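Orotidine 5'-phosphate decarboxylase (Lactobacillus acidophilus, PDB 3TFX) probably catalyses the decarboxylation of orotidine 5'-monophosphate to UMP, the last step of de novo pyrimidine nucleotide synthesis. Local coordinates at residues 48-51 and 52-56; 140-143 and 144-148. One frame throughout, in Å; residues are numbered along the deposited sequence.

Contact 1. Residues 48-51 and 52-56; sequences VIKK and LTQQG
In Thr53, chi1 of 60° sets OG1 between the backbone N and the carbonyl carbon, while CG2 falls beside the backbone N and meets the Ile49 CG2 methyl at 4.2 Å. In Gln54, chi1 of -79° lays CG against the Lys50 carbonyl, and the extended chain carries the amide nitrogen NE2 across the aliphatic stem of Lys50, 3.6 Å from its CG. Leu52 CG, like that of Gln54, lies beside its own backbone N, and it rests 3.1 Å from Val48 O; Leu52 CD1 makes a loose apolar contact with Val48 CG1, 4.5 Å away. Underneath runs the i to i+4 bonding of the helix. Leu52 N reaches Val48 O at 3.1 Å, Thr53 N reaches Ile49 O at 2.9 Å, and Gln54 N reaches Lys50 O; the bond from Gln55 N to Lys51 O is weak. Thr53 OG1 is spent elsewhere, hydrogen-bonded to Leu82 O. A valine in place of Thr53 would lack this hydroxyl and is likely to leave the Leu82 carbonyl without its mate. The buried side of the turn faces helix 16-24 through Val48 and Leu52 and strand 58-65 through Ile49, Leu52 and Thr53. After it the chain turns at Gly56, with positive phi and two bonds back into the last turn, one of them from Gly56 N to Thr53 O at 2.9 Å: a Schellman motif, here ending a helix that packs on the outside of a TIM barrel.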
ATOM      1  N   VAL A  48      16.719  -4.507  -6.611  1.00 21.03           N
ATOM      2  CA  VAL A  48      16.983  -3.247  -7.289  1.00 20.74           C
ATOM      3  C   VAL A  48      17.124  -2.096  -6.299  1.00 20.54           C
ATOM      4  O   VAL A  48      18.025  -1.273  -6.439  1.00 20.72           O
ATOM      5  CB  VAL A  48      15.938  -2.956  -8.385  1.00 20.74           C
ATOM      6  CG1 VAL A  48      16.120  -1.545  -8.974  1.00 20.19           C
ATOM      7  CG2 VAL A  48      16.060  -4.024  -9.481  1.00 20.43           C
ATOM      8  N   ILE A  49      16.274  -2.064  -5.277  1.00 20.11           N
ATOM      9  CA  ILE A  49      16.410  -1.037  -4.251  1.00 20.24           C
ATOM     10  C   ILE A  49      17.691  -1.211  -3.428  1.00 20.35           C
ATOM     11  O   ILE A  49      18.467  -0.265  -3.296  1.00 20.29           O
ATOM     12  CB  ILE A  49      15.154  -0.908  -3.388  1.00 20.17           C
ATOM     13  CG1 ILE A  49      14.058  -0.269  -4.241  1.00 21.09           C
ATOM     14  CG2 ILE A  49      15.442  -0.068  -2.148  1.00 19.62           C
ATOM     15  CD1 ILE A  49      12.760  -0.118  -3.554  1.00 23.75           C
ATOM     16  N   LYS A  50      17.929  -2.415  -2.925  1.00 20.50           N
ATOM     17  CA  LYS A  50      19.179  -2.724  -2.218  1.00 21.82           C
ATOM     18  C   LYS A  50      20.430  -2.309  -3.029  1.00 21.59           C
ATOM     19  O   LYS A  50      21.328  -1.656  -2.502  1.00 21.73           O
ATOM     20  CB  LYS A  50      19.233  -4.216  -1.850  1.00 21.81           C
ATOM     21  CG  LYS A  50      19.913  -4.489  -0.519  1.00 24.74           C
ATOM     22  CD  LYS A  50      20.130  -5.993  -0.298  1.00 28.64           C
ATOM     23  CE  LYS A  50      20.496  -6.304   1.161  1.00 29.70           C
ATOM     24  NZ  LYS A  50      19.299  -6.233   2.057  1.00 31.02           N
ATOM     25  N   LYS A  51      20.461  -2.671  -4.306  1.00 21.68           N
ATOM     26  CA  LYS A  51      21.536  -2.292  -5.229  1.00 21.88           C
ATOM     27  C   LYS A  51      21.737  -0.770  -5.219  1.00 21.42           C
ATOM     28  O   LYS A  51      22.849  -0.270  -4.990  1.00 21.47           O
ATOM     29  CB  LYS A  51      21.169  -2.756  -6.638  1.00 22.28           C
ATOM     30  CG  LYS A  51      22.270  -3.481  -7.405  1.00 25.81           C
ATOM     31  CD  LYS A  51      21.771  -3.929  -8.792  1.00 28.88           C
ATOM     32  CE  LYS A  51      22.755  -4.899  -9.458  1.00 31.48           C
ATOM     33  NZ  LYS A  51      22.527  -5.054 -10.942  1.00 33.12           N
ATOM     34  N   LEU A  52      20.648  -0.036  -5.429  1.00 20.44           N
ATOM     35  CA  LEU A  52      20.685   1.425  -5.432  1.00 19.62           C
ATOM     36  C   LEU A  52      21.165   2.073  -4.135  1.00 19.16           C
ATOM     37  O   LEU A  52      21.917   3.046  -4.181  1.00 18.66           O
ATOM     38  CB  LEU A  52      19.318   2.002  -5.796  1.00 19.75           C
ATOM     39  CG  LEU A  52      18.771   1.689  -7.178  1.00 20.36           C
ATOM     40  CD1 LEU A  52      17.429   2.399  -7.353  1.00 19.42           C
ATOM     41  CD2 LEU A  52      19.775   2.081  -8.269  1.00 20.41           C
ATOM     42  N   THR A  53      20.741   1.561  -2.985  1.00 18.59           N
ATOM     43  CA  THR A  53      21.084   2.243  -1.733  1.00 19.05           C
ATOM     44  C   THR A  53      22.526   1.959  -1.329  1.00 19.58           C
ATOM     45  O   THR A  53      23.164   2.784  -0.681  1.00 19.53           O
ATOM     46  CB  THR A  53      20.116   1.895  -0.580  1.00 18.90           C
ATOM     47  OG1 THR A  53      20.157   0.486  -0.328  1.00 18.55           O
ATOM     48  CG2 THR A  53      18.668   2.312  -0.937  1.00 18.64           C
ATOM     49  N   GLN A  54      23.022   0.786  -1.718  1.00 20.28           N
ATOM     50  CA  GLN A  54      24.411   0.389  -1.490  1.00 21.51           C
ATOM     51  C   GLN A  54      25.385   1.313  -2.224  1.00 21.25           C
ATOM     52  O   GLN A  54      26.445   1.636  -1.699  1.00 21.10           O
ATOM     53  CB  GLN A  54      24.638  -1.069  -1.915  1.00 21.87           C
ATOM     54  CG  GLN A  54      24.138  -2.093  -0.875  1.00 25.44           C
ATOM     55  CD  GLN A  54      24.175  -3.549  -1.370  1.00 28.47           C
ATOM     56  OE1 GLN A  54      24.807  -3.866  -2.388  1.00 30.80           O
ATOM     57  NE2 GLN A  54      23.497  -4.439  -0.639  1.00 28.56           N
ATOM     58  N   GLN A  55      25.000   1.728  -3.429  1.00 21.08           N
ATOM     59  CA  GLN A  55      25.693   2.775  -4.186  1.00 20.94           C
ATOM     60  C   GLN A  55      25.619   4.162  -3.550  1.00 20.34           C
ATOM     61  O   GLN A  55      26.329   5.075  -3.982  1.00 20.69           O
ATOM     62  CB  GLN A  55      25.104   2.887  -5.587  1.00 21.03           C
ATOM     63  CG  GLN A  55      25.388   1.725  -6.501  1.00 22.55           C
ATOM     64  CD  GLN A  55      24.754   1.935  -7.857  1.00 26.41           C
ATOM     65  OE1 GLN A  55      24.949   2.979  -8.492  1.00 28.73           O
ATOM     66  NE2 GLN A  55      23.979   0.953  -8.310  1.00 27.61           N
ATOM     67  N   GLY A  56      24.744   4.343  -2.560  1.00 19.36           N
ATOM     68  CA  GLY A  56      24.622   5.642  -1.904  1.00 17.93           C
ATOM     69  C   GLY A  56      23.433   6.503  -2.313  1.00 17.24           C
ATOM     70  O   GLY A  56      23.284   7.613  -1.807  1.00 17.22           O
TER

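Contact 2. Residues 140-143 and 144-148; sequences LPMA and EQVLS
Apolar contact is made by Met142, present as selenomethionine, with Val146: with CG anti to the backbone N (chi1 -173°) and a bend at chi2 (60°), SE comes to 4.0 Å from Val146 CG2, the two chains crossing at a slant. Leu140 meets the next turn with both methyls. Its CD2 lies 3.6 Å from Glu144 OE1 and its CD1 comes near Gln145 OE1, each side chain running roughly perpendicular to it, and Pro141 CG packs against the same Glu144 carboxylate through OE2. These are van der Waals contacts of methyl and ring carbons with polar ends. The hydrogen bonds within the turn are all between backbone atoms. Pro141, at the N-cap position, accepts from Gln145 N through its O at 3.1 Å and more weakly from Glu144 N. Val146 N bonds Met142 O at 2.9 Å, and Leu147 N bonds Ala143 O at 3.2 Å. Outside this first turn, Glu123 OE2 accepts a hydrogen bond from Gln145 NE2, which probably helps set the amide's orientation, and Leu140 packs on Asn137 of the second subunit. Met142 lies against helix 129-134, whereas Ala143, Val146 and Leu147 touch helix 168-175, the helix that follows strand 160-162.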
ATOM      1  N   LEU A 140     -16.065  15.104   8.348  1.00 28.00           N
ATOM      2  CA  LEU A 140     -15.350  16.394   8.396  1.00 28.04           C
ATOM      3  C   LEU A 140     -15.027  16.951   6.998  1.00 27.83           C
ATOM      4  O   LEU A 140     -14.719  16.178   6.084  1.00 27.85           O
ATOM      5  CB  LEU A 140     -14.054  16.271   9.214  1.00 27.84           C
ATOM      6  CG  LEU A 140     -14.120  15.939  10.710  1.00 28.35           C
ATOM      7  CD1 LEU A 140     -12.701  15.820  11.294  1.00 27.43           C
ATOM      8  CD2 LEU A 140     -14.933  16.976  11.490  1.00 28.59           C
ATOM      9  N   PRO A 141     -15.089  18.295   6.827  1.00 27.56           N
ATOM     10  CA  PRO A 141     -14.575  18.898   5.590  1.00 27.45           C
ATOM     11  C   PRO A 141     -13.065  18.678   5.445  1.00 27.28           C
ATOM     12  O   PRO A 141     -12.393  18.394   6.435  1.00 27.04           O
ATOM     13  CB  PRO A 141     -14.901  20.395   5.748  1.00 27.41           C
ATOM     14  CG  PRO A 141     -15.124  20.597   7.189  1.00 27.67           C
ATOM     15  CD  PRO A 141     -15.719  19.304   7.694  1.00 27.64           C
HETATM   16  N   MSE A 142     -12.560  18.831   4.220  1.00 27.08           N
HETATM   17  CA  MSE A 142     -11.193  18.460   3.844  1.00 27.40           C
HETATM   18  C   MSE A 142     -10.097  18.962   4.791  1.00 26.59           C
HETATM   19  O   MSE A 142      -9.294  18.162   5.277  1.00 26.13           O
HETATM   20  CB  MSE A 142     -10.901  18.889   2.396  1.00 28.14           C
HETATM   21  CG  MSE A 142      -9.561  18.401   1.821  1.00 31.33           C
HETATM   22 SE   MSE A 142      -9.360  16.439   1.753  1.00 38.76          SE
HETATM   23  CE  MSE A 142     -10.604  16.031   0.302  1.00 37.84           C
ATOM     24  N   ALA A 143     -10.084  20.275   5.052  1.00 25.58           N
ATOM     25  CA  ALA A 143      -9.010  20.916   5.818  1.00 24.61           C
ATOM     26  C   ALA A 143      -8.950  20.424   7.253  1.00 23.78           C
ATOM     27  O   ALA A 143      -7.860  20.278   7.816  1.00 23.42           O
ATOM     28  CB  ALA A 143      -9.142  22.438   5.784  1.00 24.82           C
ATOM     29  N   GLU A 144     -10.125  20.174   7.829  1.00 22.88           N
ATOM     30  CA  GLU A 144     -10.239  19.655   9.190  1.00 22.27           C
ATOM     31  C   GLU A 144      -9.792  18.198   9.272  1.00 20.70           C
ATOM     32  O   GLU A 144      -9.130  17.804  10.236  1.00 20.70           O
ATOM     33  CB  GLU A 144     -11.672  19.798   9.717  1.00 22.85           C
ATOM     34  CG  GLU A 144     -12.059  21.224  10.140  1.00 25.96           C
ATOM     35  CD  GLU A 144     -13.459  21.314  10.759  1.00 30.12           C
ATOM     36  OE1 GLU A 144     -13.827  20.425  11.568  1.00 31.43           O
ATOM     37  OE2 GLU A 144     -14.191  22.278  10.436  1.00 31.22           O
ATOM     38  N   GLN A 145     -10.152  17.412   8.257  1.00 18.95           N
ATOM     39  CA  GLN A 145      -9.805  15.990   8.200  1.00 17.36           C
ATOM     40  C   GLN A 145      -8.295  15.810   8.024  1.00 16.08           C
ATOM     41  O   GLN A 145      -7.673  14.974   8.682  1.00 15.39           O
ATOM     42  CB  GLN A 145     -10.583  15.285   7.076  1.00 17.55           C
ATOM     43  CG  GLN A 145     -10.110  13.859   6.743  1.00 16.62           C
ATOM     44  CD  GLN A 145     -10.542  12.811   7.775  1.00 18.25           C
ATOM     45  OE1 GLN A 145     -11.147  13.127   8.816  1.00 17.41           O
ATOM     46  NE2 GLN A 145     -10.235  11.551   7.483  1.00 17.99           N
ATOM     47  N   VAL A 146      -7.719  16.628   7.151  1.00 15.36           N
ATOM     48  CA  VAL A 146      -6.288  16.626   6.894  1.00 14.61           C
ATOM     49  C   VAL A 146      -5.487  16.948   8.154  1.00 14.44           C
ATOM     50  O   VAL A 146      -4.547  16.220   8.492  1.00 14.03           O
ATOM     51  CB  VAL A 146      -5.909  17.556   5.718  1.00 14.58           C
ATOM     52  CG1 VAL A 146      -4.393  17.812   5.680  1.00 14.07           C
ATOM     53  CG2 VAL A 146      -6.367  16.934   4.405  1.00 14.35           C
ATOM     54  N   LEU A 147      -5.862  18.021   8.850  1.00 14.30           N
ATOM     55  CA  LEU A 147      -5.178  18.420  10.080  1.00 13.78           C
ATOM     56  C   LEU A 147      -5.307  17.338  11.174  1.00 13.53           C
ATOM     57  O   LEU A 147      -4.333  17.002  11.851  1.00 13.73           O
ATOM     58  CB  LEU A 147      -5.697  19.779  10.560  1.00 13.95           C
ATOM     59  CG  LEU A 147      -5.289  20.253  11.968  1.00 14.85           C
ATOM     60  CD1 LEU A 147      -3.795  20.437  12.030  1.00 13.02           C
ATOM     61  CD2 LEU A 147      -6.033  21.551  12.396  1.00 15.03           C
ATOM     62  N   SER A 148      -6.499  16.774  11.311  1.00 13.17           N
ATOM     63  CA  SER A 148      -6.765  15.701  12.282  1.00 13.36           C
ATOM     64  C   SER A 148      -5.900  14.443  12.036  1.00 12.97           C
ATOM     65  O   SER A 148      -5.314  13.885  12.966  1.00 12.47           O
ATOM     66  CB  SER A 148      -8.253  15.341  12.244  1.00 13.45           C
ATOM     67  OG  SER A 148      -8.549  14.280  13.120  1.00 15.46           O
TER

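The C-terminal end of one helix and the N-terminal start of another illustrate how a parallel eight-stranded barrel is dressed by its outer helices. Contact 1 comes first in sequence and closes helix 46-54, just before strand 58-65; contact 2 opens helix 142-155, which comes in sequence after helix 129-134, between strands 117-121 and 160-162. Their centres are 37 Å apart, with nearest atoms about 26 Å apart, on opposite sides of the chain's centre, so they do not touch. Their surroundings differ too: residues 48-56 pack within their own subunit, whereas residues 140-148 also meet the second subunit of the homodimer.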